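Local coordinates for glycosyl hydrolases family 2, sugar binding domain protein (Bacteroides uniformis str. 3978 T3 ii, PDB 6D1P) that probably hydrolyses glucuronide bonds as a beta-glucuronidase of glycosyl hydrolase family 2 from a human gut bacterium, at residues F310-F316 against P568-G572; G485-F491 against Y552-L556; L422-E428 against R461-R467. All blocks are in the same frame, centred on the assembly; numbering follows the deposited sequence.

Interaction 1: F310-F316 against P568-G572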
loop_
_atom_site.group_PDB
_atom_site.type_symbol
_atom_site.label_atom_id
_atom_site.label_comp_id
_atom_site.label_asym_id
_atom_site.label_seq_id
_atom_site.Cartn_x
_atom_site.Cartn_y
_atom_site.Cartn_z
ATOM N N PHE A 310 -7.650 20.447 -43.791
ATOM C CA PHE A 310 -8.977 20.455 -43.200
ATOM C C PHE A 310 -9.743 21.608 -43.824
ATOM O O PHE A 310 -9.356 22.773 -43.660
ATOM C CB PHE A 310 -8.913 20.603 -41.681
ATOM C CG PHE A 310 -8.302 19.420 -40.983
ATOM C CD1 PHE A 310 -9.098 18.360 -40.565
ATOM C CD2 PHE A 310 -6.939 19.363 -40.758
ATOM C CE1 PHE A 310 -8.546 17.260 -39.937
ATOM C CE2 PHE A 310 -6.377 18.269 -40.113
ATOM C CZ PHE A 310 -7.179 17.216 -39.711
ATOM N N GLU A 311 -10.816 21.283 -44.549
ATOM C CA GLU A 311 -11.570 22.293 -45.282
ATOM C C GLU A 311 -12.542 22.990 -44.341
ATOM O O GLU A 311 -13.243 22.339 -43.554
ATOM C CB GLU A 311 -12.319 21.664 -46.469
ATOM C CG GLU A 311 -12.825 22.666 -47.541
ATOM C CD GLU A 311 -13.300 21.992 -48.849
ATOM O OE1 GLU A 311 -14.154 21.073 -48.815
ATOM O OE2 GLU A 311 -12.814 22.389 -49.932
ATOM N N GLU A 312 -12.573 24.320 -44.425
ATOM C CA GLU A 312 -13.506 25.112 -43.638
ATOM C C GLU A 312 -14.933 24.700 -43.945
ATOM O O GLU A 312 -15.347 24.697 -45.106
ATOM C CB GLU A 312 -13.295 26.586 -43.936
ATOM C CG GLU A 312 -14.170 27.516 -43.128
ATOM C CD GLU A 312 -13.571 28.900 -43.069
ATOM O OE1 GLU A 312 -12.608 29.145 -43.829
ATOM O OE2 GLU A 312 -14.034 29.726 -42.255
ATOM N N LYS A 313 -15.679 24.317 -42.910
ATOM C CA LYS A 313 -17.038 23.792 -43.068
ATOM C C LYS A 313 -17.084 22.572 -43.983
ATOM O O LYS A 313 -18.148 22.221 -44.514
ATOM C CB LYS A 313 -17.998 24.876 -43.591
ATOM C CG LYS A 313 -18.161 26.094 -42.718
ATOM C CD LYS A 313 -18.897 25.756 -41.426
ATOM C CE LYS A 313 -19.074 26.969 -40.530
ATOM N NZ LYS A 313 -19.731 26.567 -39.258
ATOM N N GLY A 314 -15.948 21.907 -44.191
ATOM C CA GLY A 314 -15.904 20.772 -45.088
ATOM C C GLY A 314 -15.135 19.598 -44.557
ATOM O O GLY A 314 -14.780 19.563 -43.388
ATOM N N PRO A 315 -14.843 18.617 -45.400
ATOM C CA PRO A 315 -14.179 17.414 -44.897
ATOM C C PRO A 315 -12.668 17.518 -44.944
ATOM O O PRO A 315 -12.073 18.619 -44.939
ATOM C CB PRO A 315 -14.689 16.324 -45.851
ATOM C CG PRO A 315 -14.898 17.028 -47.153
ATOM C CD PRO A 315 -15.288 18.489 -46.796
ATOM N N PHE A 316 -12.009 16.360 -44.961
ATOM C CA PHE A 316 -10.560 16.264 -44.818
ATOM C C PHE A 316 -9.953 15.646 -46.085
ATOM O O PHE A 316 -10.440 14.627 -46.615
ATOM C CB PHE A 316 -10.204 15.389 -43.594
ATOM C CG PHE A 316 -8.761 14.977 -43.521
ATOM C CD1 PHE A 316 -7.801 15.858 -43.061
ATOM C CD2 PHE A 316 -8.367 13.716 -43.950
ATOM C CE1 PHE A 316 -6.461 15.490 -43.030
ATOM C CE2 PHE A 316 -7.034 13.342 -43.922
ATOM C CZ PHE A 316 -6.082 14.230 -43.457
ATOM N N PRO A 568 -20.847 13.693 -46.723
ATOM C CA PRO A 568 -19.688 14.177 -47.482
ATOM C C PRO A 568 -18.923 15.305 -46.806
ATOM O O PRO A 568 -17.744 15.491 -47.126
ATOM C CB PRO A 568 -20.311 14.648 -48.810
ATOM C CG PRO A 568 -21.729 14.954 -48.481
ATOM C CD PRO A 568 -22.121 13.971 -47.403
ATOM N N ARG A 569 -19.529 16.084 -45.910
ATOM C CA ARG A 569 -18.735 17.130 -45.259
ATOM C C ARG A 569 -17.872 16.634 -44.106
ATOM O O ARG A 569 -17.008 17.395 -43.653
ATOM C CB ARG A 569 -19.615 18.237 -44.695
ATOM C CG ARG A 569 -20.403 19.010 -45.708
ATOM C CD ARG A 569 -21.777 19.199 -45.126
ATOM N NE ARG A 569 -21.898 20.391 -44.298
ATOM C CZ ARG A 569 -22.679 20.472 -43.228
ATOM N NH1 ARG A 569 -23.371 19.412 -42.825
ATOM N NH2 ARG A 569 -22.752 21.603 -42.551
ATOM N N LEU A 570 -18.089 15.409 -43.616
ATOM C CA LEU A 570 -17.463 14.939 -42.375
ATOM C C LEU A 570 -15.983 14.656 -42.596
ATOM O O LEU A 570 -15.626 13.784 -43.384
ATOM C CB LEU A 570 -18.176 13.683 -41.860
ATOM C CG LEU A 570 -17.713 13.038 -40.534
ATOM C CD1 LEU A 570 -17.825 14.029 -39.383
ATOM C CD2 LEU A 570 -18.522 11.783 -40.232
ATOM N N THR A 571 -15.113 15.387 -41.909
ATOM C CA THR A 571 -13.713 14.984 -41.901
ATOM C C THR A 571 -13.570 13.536 -41.428
ATOM O O THR A 571 -12.901 12.721 -42.076
ATOM C CB THR A 571 -12.893 15.933 -41.025
ATOM O OG1 THR A 571 -13.428 15.953 -39.697
ATOM C CG2 THR A 571 -12.936 17.334 -41.600
ATOM N N GLY A 572 -14.225 13.189 -40.326
ATOM C CA GLY A 572 -14.147 11.841 -39.802
ATOM C C GLY A 572 -14.412 11.811 -38.307
ATOM O O GLY A 572 -14.846 12.798 -37.708
HETATM O O HOH W 1 -13.105 13.669 -44.998
#
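The methyl group of Thr571 presses on the backbone that links Gly314, Pro315 and Phe316, and this is the tight part of the contact. Thr571 CG2 lies 3.4 Å from Gly314 O and equally close to Pro315 C. With chi1 at 57°, CG2 is anti to the carbonyl carbon of Thr571 and faces the 310-316 backbone, while OG1 is bonded to Phe508 O. The same methyl meets the Phe310 ring at its edge, and Thr571 CB packs 3.8 Å from Phe316 CB. Pro315 settles over two carbonyls of the 568-572 segment: its CG is 3.2 Å from Pro568 O, and its N, which has no hydrogen to give, is 3.0 Å from Arg569 O. No direct hydrogen bond joins the segments; water 1 does so instead, accepting from Phe316 N at 2.9 Å and donating to Leu570 O. Residues 311-314 form a type II beta turn, closed by Gly314 N to Glu311 O, in the hairpin between strands 308-310 and 316-318. This hairpin lies against the loop leading from helix 550-564 into strand 572-574, at the amino-terminal end of the TIM-barrel strands. Around Lys313 in the turn the packing becomes loose. Arg569 CG comes only within 4.1 Å of Lys313 O, and the like-charged Lys313 NZ and Arg569 NH2 stay 6.7 Å apart. Each of these two ends has a weak hydrogen bond of its own, Lys313 to Thr505 O and Arg569 to Asn503, and the Lys313 side chain and the ring of Pro568 lie at this solvent side.

Interaction 2: G485-F491 against Y552-L556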
loop_
_atom_site.group_PDB
_atom_site.type_symbol
_atom_site.label_atom_id
_atom_site.label_comp_id
_atom_site.label_asym_id
_atom_site.label_seq_id
_atom_site.Cartn_x
_atom_site.Cartn_y
_atom_site.Cartn_z
ATOM N N GLY A 485 -26.974 8.167 -28.413
ATOM C CA GLY A 485 -27.312 6.861 -27.900
ATOM C C GLY A 485 -26.567 6.434 -26.651
ATOM O O GLY A 485 -26.929 5.404 -26.059
ATOM N N TRP A 486 -25.542 7.175 -26.216
ATOM C CA TRP A 486 -24.795 6.787 -25.026
ATOM C C TRP A 486 -24.995 7.791 -23.898
ATOM O O TRP A 486 -25.706 7.495 -22.945
ATOM C CB TRP A 486 -23.305 6.570 -25.300
ATOM C CG TRP A 486 -22.740 5.876 -24.102
ATOM C CD1 TRP A 486 -21.899 6.400 -23.138
ATOM C CD2 TRP A 486 -23.060 4.548 -23.674
ATOM N NE1 TRP A 486 -21.650 5.445 -22.156
ATOM C CE2 TRP A 486 -22.353 4.307 -22.464
ATOM C CE3 TRP A 486 -23.863 3.530 -24.202
ATOM C CZ2 TRP A 486 -22.422 3.089 -21.792
ATOM C CZ3 TRP A 486 -23.927 2.322 -23.526
ATOM C CH2 TRP A 486 -23.214 2.113 -22.327
ATOM N N TYR A 487 -24.378 8.966 -23.962
ATOM C CA TYR A 487 -24.636 9.957 -22.927
ATOM C C TYR A 487 -25.780 10.897 -23.271
ATOM O O TYR A 487 -26.288 11.579 -22.372
ATOM C CB TYR A 487 -23.378 10.776 -22.640
ATOM C CG TYR A 487 -22.225 9.989 -22.070
ATOM C CD1 TYR A 487 -22.356 9.299 -20.862
ATOM C CD2 TYR A 487 -20.993 9.954 -22.726
ATOM C CE1 TYR A 487 -21.290 8.590 -20.327
ATOM C CE2 TYR A 487 -19.922 9.244 -22.199
ATOM C CZ TYR A 487 -20.079 8.576 -20.988
ATOM O OH TYR A 487 -19.036 7.867 -20.456
ATOM N N GLY A 488 -26.192 10.952 -24.538
ATOM C CA GLY A 488 -27.320 11.775 -24.912
ATOM C C GLY A 488 -28.151 11.249 -26.063
ATOM O O GLY A 488 -27.602 10.774 -27.057
ATOM N N ARG A 489 -29.478 11.327 -25.922
ATOM C CA ARG A 489 -30.440 11.016 -26.975
ATOM C C ARG A 489 -30.243 9.604 -27.531
ATOM O O ARG A 489 -29.603 8.758 -26.892
ATOM C CB ARG A 489 -30.351 12.070 -28.086
ATOM C CG ARG A 489 -30.257 13.502 -27.538
ATOM C CD ARG A 489 -30.459 14.564 -28.615
ATOM N NE ARG A 489 -31.739 14.371 -29.280
ATOM C CZ ARG A 489 -32.013 14.800 -30.508
ATOM N NH1 ARG A 489 -31.087 15.455 -31.203
ATOM N NH2 ARG A 489 -33.209 14.562 -31.042
ATOM N N ARG A 490 -30.791 9.339 -28.710
ATOM C CA ARG A 490 -30.762 8.010 -29.300
ATOM C C ARG A 490 -29.632 7.926 -30.319
ATOM O O ARG A 490 -29.155 8.942 -30.833
ATOM C CB ARG A 490 -32.117 7.689 -29.943
ATOM C CG ARG A 490 -33.287 7.661 -28.936
ATOM C CD ARG A 490 -34.646 7.378 -29.606
ATOM N NE ARG A 490 -34.918 8.302 -30.705
ATOM C CZ ARG A 490 -35.181 7.950 -31.970
ATOM N NH1 ARG A 490 -35.244 6.671 -32.324
ATOM N NH2 ARG A 490 -35.403 8.893 -32.897
ATOM N N PHE A 491 -29.170 6.704 -30.592
ATOM C CA PHE A 491 -28.105 6.622 -31.585
ATOM C C PHE A 491 -28.629 6.945 -32.983
ATOM O O PHE A 491 -27.858 7.395 -33.843
ATOM C CB PHE A 491 -27.368 5.263 -31.525
ATOM C CG PHE A 491 -28.189 4.043 -31.905
ATOM C CD1 PHE A 491 -28.556 3.800 -33.230
ATOM C CD2 PHE A 491 -28.504 3.092 -30.952
ATOM C CE1 PHE A 491 -29.286 2.661 -33.579
ATOM C CE2 PHE A 491 -29.218 1.941 -31.282
ATOM C CZ PHE A 491 -29.610 1.724 -32.600
ATOM N N TYR A 552 -26.628 -4.139 -27.644
ATOM C CA TYR A 552 -26.933 -2.741 -27.850
ATOM C C TYR A 552 -25.803 -2.052 -28.599
ATOM O O TYR A 552 -26.034 -1.384 -29.618
ATOM C CB TYR A 552 -27.216 -2.040 -26.526
ATOM C CG TYR A 552 -27.406 -0.572 -26.758
ATOM C CD1 TYR A 552 -28.576 -0.082 -27.349
ATOM C CD2 TYR A 552 -26.393 0.330 -26.459
ATOM C CE1 TYR A 552 -28.739 1.289 -27.597
ATOM C CE2 TYR A 552 -26.548 1.694 -26.706
ATOM C CZ TYR A 552 -27.724 2.168 -27.267
ATOM O OH TYR A 552 -27.856 3.517 -27.506
ATOM N N ILE A 553 -24.566 -2.228 -28.137
ATOM C CA ILE A 553 -23.503 -1.406 -28.701
ATOM C C ILE A 553 -23.234 -1.777 -30.152
ATOM O O ILE A 553 -22.775 -0.941 -30.935
ATOM C CB ILE A 553 -22.225 -1.488 -27.849
ATOM C CG1 ILE A 553 -21.444 -0.173 -27.977
ATOM C CG2 ILE A 553 -21.352 -2.666 -28.266
ATOM C CD1 ILE A 553 -22.142 1.015 -27.339
ATOM N N ILE A 554 -23.507 -3.024 -30.534
ATOM C CA ILE A 554 -23.279 -3.447 -31.912
ATOM C C ILE A 554 -24.184 -2.665 -32.861
ATOM O O ILE A 554 -23.743 -2.150 -33.895
ATOM C CB ILE A 554 -23.489 -4.970 -32.012
ATOM C CG1 ILE A 554 -22.187 -5.681 -31.616
ATOM C CG2 ILE A 554 -23.988 -5.386 -33.391
ATOM C CD1 ILE A 554 -22.384 -7.082 -31.144
ATOM N N ARG A 555 -25.453 -2.526 -32.484
ATOM C CA ARG A 555 -26.385 -1.705 -33.231
ATOM C C ARG A 555 -25.950 -0.247 -33.255
ATOM O O ARG A 555 -26.097 0.432 -34.280
ATOM C CB ARG A 555 -27.775 -1.842 -32.620
ATOM C CG ARG A 555 -28.413 -3.206 -32.873
ATOM C CD ARG A 555 -29.644 -3.378 -32.022
ATOM N NE ARG A 555 -30.457 -4.505 -32.457
ATOM C CZ ARG A 555 -30.133 -5.783 -32.270
ATOM N NH1 ARG A 555 -28.994 -6.109 -31.660
ATOM N NH2 ARG A 555 -30.946 -6.739 -32.693
ATOM N N LEU A 556 -25.419 0.259 -32.133
ATOM C CA LEU A 556 -25.004 1.660 -32.088
ATOM C C LEU A 556 -23.825 1.901 -33.010
ATOM O O LEU A 556 -23.799 2.903 -33.739
ATOM C CB LEU A 556 -24.657 2.087 -30.654
ATOM C CG LEU A 556 -24.240 3.550 -30.368
ATOM C CD1 LEU A 556 -24.491 3.899 -28.897
ATOM C CD2 LEU A 556 -22.770 3.843 -30.711
HETATM O O HOH W 2 -30.426 4.427 -29.016
#
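The Phe491 ring sits against one turn of helix 550-564, with Leu556 CA over its face, 4.1 Å from the ring centroid and 17° off the normal, a CH-pi contact. Arg555 O lies over that same face nearer the rim, and Arg555 CB approaches the far end of the ring at CZ. At the root of the ring, Phe491 CB packs 3.7 Å from Leu556 CG. Phe491 CG stands between its own backbone N and carbonyl carbon (chi1 66°), which turns the ring onto the helix. Tyr552 flanks it: Phe491 CE2 and Tyr552 CE1 are 3.8 Å apart and the ring planes make 56°, so the pair is neither stacked nor edge-to-face. On its CE2 side Tyr552 meets Trp486, whose CE3 is 4.1 Å from Tyr552 CE2, with Ile553 CD1 a looser neighbour of the indole. Farther out, Tyr552 OH donates a short 2.6 Å hydrogen bond to Gly485 O, coming in out of the carbonyl plane. Water 2 donates to the same hydroxyl and accepts from Phe491 N at 3.0 Å, so OH is gripped twice and ties both ends of the 485-491 loop to the helix. Gly485 is pressed so close that a CB there would run into Tyr552 OH. The loop connects strand 477-479 to helix 494-503 within the TIM-barrel domain; Trp559 and Trp548 add rings beside Phe491 and Trp486, helix 542-545 packs on Trp486 and Tyr552, and Arg555 reaches past the contact to a salt bridge with Glu642 of strand 641-647.

Interaction 3: L422-E428 against R461-R467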
loop_
_atom_site.group_PDB
_atom_site.type_symbol
_atom_site.label_atom_id
_atom_site.label_comp_id
_atom_site.label_asym_id
_atom_site.label_seq_id
_atom_site.Cartn_x
_atom_site.Cartn_y
_atom_site.Cartn_z
ATOM N N LEU A 422 -2.216 16.164 -36.119
ATOM C CA LEU A 422 -2.871 17.036 -35.160
ATOM C C LEU A 422 -2.131 17.011 -33.838
ATOM O O LEU A 422 -1.902 15.937 -33.276
ATOM C CB LEU A 422 -4.334 16.639 -34.949
ATOM C CG LEU A 422 -5.270 16.956 -36.116
ATOM C CD1 LEU A 422 -6.608 16.273 -35.935
ATOM C CD2 LEU A 422 -5.448 18.462 -36.312
ATOM N N TRP A 423 -1.737 18.196 -33.365
ATOM C CA TRP A 423 -1.307 18.397 -31.989
ATOM C C TRP A 423 -2.506 18.858 -31.174
ATOM O O TRP A 423 -3.070 19.924 -31.450
ATOM C CB TRP A 423 -0.198 19.439 -31.894
ATOM C CG TRP A 423 1.048 19.178 -32.686
ATOM C CD1 TRP A 423 1.647 20.034 -33.563
ATOM C CD2 TRP A 423 1.870 18.002 -32.651
ATOM N NE1 TRP A 423 2.785 19.462 -34.081
ATOM C CE2 TRP A 423 2.946 18.218 -33.535
ATOM C CE3 TRP A 423 1.805 16.791 -31.953
ATOM C CZ2 TRP A 423 3.936 17.259 -33.755
ATOM C CZ3 TRP A 423 2.792 15.848 -32.159
ATOM C CH2 TRP A 423 3.846 16.085 -33.047
ATOM N N GLY A 424 -2.901 18.068 -30.179
ATOM C CA GLY A 424 -3.973 18.468 -29.272
ATOM C C GLY A 424 -3.441 19.255 -28.080
ATOM O O GLY A 424 -2.386 18.948 -27.539
ATOM N N LEU A 425 -4.189 20.286 -27.681
ATOM C CA LEU A 425 -3.748 21.150 -26.583
ATOM C C LEU A 425 -4.413 20.841 -25.249
ATOM O O LEU A 425 -3.916 21.290 -24.214
ATOM C CB LEU A 425 -3.986 22.623 -26.928
ATOM C CG LEU A 425 -3.487 23.041 -28.318
ATOM C CD1 LEU A 425 -3.947 24.463 -28.641
ATOM C CD2 LEU A 425 -1.967 22.914 -28.440
ATOM N N GLY A 426 -5.504 20.087 -25.238
ATOM C CA GLY A 426 -6.129 19.733 -23.977
ATOM C C GLY A 426 -7.432 19.021 -24.232
ATOM O O GLY A 426 -7.942 18.994 -25.357
ATOM N N ASN A 427 -7.971 18.445 -23.160
ATOM C CA ASN A 427 -9.186 17.647 -23.231
ATOM C C ASN A 427 -10.120 18.020 -22.089
ATOM O O ASN A 427 -9.708 18.037 -20.924
ATOM C CB ASN A 427 -8.851 16.152 -23.190
ATOM C CG ASN A 427 -10.074 15.293 -23.231
ATOM O OD1 ASN A 427 -10.814 15.276 -24.230
ATOM N ND2 ASN A 427 -10.313 14.565 -22.143
ATOM N N GLU A 428 -11.374 18.312 -22.431
ATOM C CA GLU A 428 -12.402 18.677 -21.457
ATOM C C GLU A 428 -11.885 19.713 -20.462
ATOM O O GLU A 428 -11.993 19.567 -19.241
ATOM C CB GLU A 428 -12.933 17.420 -20.758
ATOM C CG GLU A 428 -13.577 16.463 -21.789
ATOM C CD GLU A 428 -14.263 15.247 -21.189
ATOM O OE1 GLU A 428 -14.105 14.974 -19.967
ATOM O OE2 GLU A 428 -14.972 14.548 -21.958
ATOM N N ARG A 461 1.500 21.694 -39.007
ATOM C CA ARG A 461 0.426 20.850 -38.496
ATOM C C ARG A 461 -0.644 21.700 -37.836
ATOM O O ARG A 461 -0.424 22.868 -37.510
ATOM C CB ARG A 461 0.966 19.804 -37.530
ATOM C CG ARG A 461 1.893 18.793 -38.206
ATOM C CD ARG A 461 2.205 17.657 -37.261
ATOM N NE ARG A 461 3.050 16.616 -37.829
ATOM C CZ ARG A 461 4.358 16.741 -38.020
ATOM N NH1 ARG A 461 4.974 17.878 -37.736
ATOM N NH2 ARG A 461 5.047 15.726 -38.523
ATOM N N SER A 462 -1.820 21.110 -37.659
ATOM C CA SER A 462 -2.936 21.818 -37.044
ATOM C C SER A 462 -3.067 21.478 -35.559
ATOM O O SER A 462 -2.770 20.360 -35.124
ATOM C CB SER A 462 -4.250 21.506 -37.766
ATOM O OG SER A 462 -4.244 22.099 -39.047
ATOM N N THR A 463 -3.512 22.472 -34.785
ATOM C CA THR A 463 -3.866 22.285 -33.391
ATOM C C THR A 463 -5.326 21.875 -33.274
ATOM O O THR A 463 -6.171 22.263 -34.088
ATOM C CB THR A 463 -3.627 23.555 -32.571
ATOM O OG1 THR A 463 -4.516 24.581 -33.008
ATOM C CG2 THR A 463 -2.194 24.028 -32.707
ATOM N N ALA A 464 -5.609 21.062 -32.255
ATOM C CA ALA A 464 -6.964 20.649 -31.920
ATOM C C ALA A 464 -7.148 20.714 -30.402
ATOM O O ALA A 464 -6.173 20.731 -29.645
ATOM C CB ALA A 464 -7.253 19.229 -32.441
ATOM N N ILE A 465 -8.416 20.769 -29.961
ATOM C CA ILE A 465 -8.806 20.396 -28.601
ATOM C C ILE A 465 -10.153 19.694 -28.673
ATOM O O ILE A 465 -10.805 19.665 -29.717
ATOM C CB ILE A 465 -8.902 21.584 -27.619
ATOM C CG1 ILE A 465 -9.974 22.577 -28.092
ATOM C CG2 ILE A 465 -7.532 22.220 -27.389
ATOM C CD1 ILE A 465 -10.169 23.792 -27.188
ATOM N N ARG A 466 -10.575 19.143 -27.534
ATOM C CA ARG A 466 -11.850 18.446 -27.414
ATOM C C ARG A 466 -12.644 18.997 -26.234
ATOM O O ARG A 466 -12.120 19.094 -25.119
ATOM C CB ARG A 466 -11.664 16.922 -27.244
ATOM C CG ARG A 466 -13.016 16.189 -27.262
ATOM C CD ARG A 466 -12.985 14.700 -26.974
ATOM N NE ARG A 466 -14.353 14.259 -26.732
ATOM C CZ ARG A 466 -14.928 14.266 -25.536
ATOM N NH1 ARG A 466 -14.223 14.644 -24.482
ATOM N NH2 ARG A 466 -16.192 13.892 -25.390
ATOM N N ARG A 467 -13.905 19.354 -26.488
ATOM C CA ARG A 467 -14.887 19.715 -25.465
ATOM C C ARG A 467 -14.392 20.869 -24.587
ATOM O O ARG A 467 -14.005 20.690 -23.432
ATOM C CB ARG A 467 -15.249 18.518 -24.582
ATOM C CG ARG A 467 -16.643 18.619 -24.019
ATOM C CD ARG A 467 -16.876 17.676 -22.877
ATOM N NE ARG A 467 -16.553 18.316 -21.598
ATOM C CZ ARG A 467 -16.960 17.851 -20.421
ATOM N NH1 ARG A 467 -17.693 16.752 -20.383
ATOM N NH2 ARG A 467 -16.659 18.492 -19.287
#
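Glu428 is held by two arginines in quite different ways. Arg466 meets it edge-on: NH1 donates to Glu428 OE2 at 2.6 Å, nearly straight at 166° and in the guanidinium plane, on the anti side of the carboxylate. Arg467 lays its guanidinium face along the carboxylate, planes 18° apart, with Glu428 CG 3.5 Å from Arg467 NE; its charge pairing with OE2 is long, and its NH2 has its salt bridge with Asp430. Arg466 CG is anti to its backbone N (chi1 -174°) and the extended chain runs beside Asn427, whose OD1 takes a weak bond from NH1. Replacing Glu428 with an alanine would probably leave Arg466, and Arg391 which pairs with Glu428 OE1, without this carboxylate and strip the Arg467 face of its stacked partner. Strands 420-432 and 462-466 are parallel neighbours in the TIM barrel, joined through helix 440-457 as a beta-alpha-beta unit. An Asn-Glu pair at this strand end is where family 2 relatives carry the acid/base glutamate, a role Glu428 probably shares. Trp423 N to Ser462 O and Leu425 N to Ala464 O (2.8 Å) bond the strands before a beta bulge at Leu425-Gly426; beyond it a weak Arg466 N to Gly426 O bond, then Glu428 N to Arg466 O (2.9 Å), continue the pairing. At the opposite end Arg461 CD packs against the Trp423 indole, 3.7 Å from NE1, which bonds to Asp458.

All three contacts belong to the TIM-barrel domain, interactions 2 and 3 within the chain loop closed by interaction 1. Interactions 1 and 3 have centres about 17 Å apart and touch directly: Phe310 CE2 packs 3.9 Å from Leu422 CD2, at the end of strand 420-432 remote from Glu428. At the other end a glycerol lies about 3 Å from the side chain of Arg466 and a thiocyanate about 3 Å from that of Arg467, probably crystallisation additives marking a pocket beside Glu428, the probable acid/base of the active site. Interaction 2 stands apart, its centre about 25 Å from that of interaction 3, with nearest atoms about 7 Å apart.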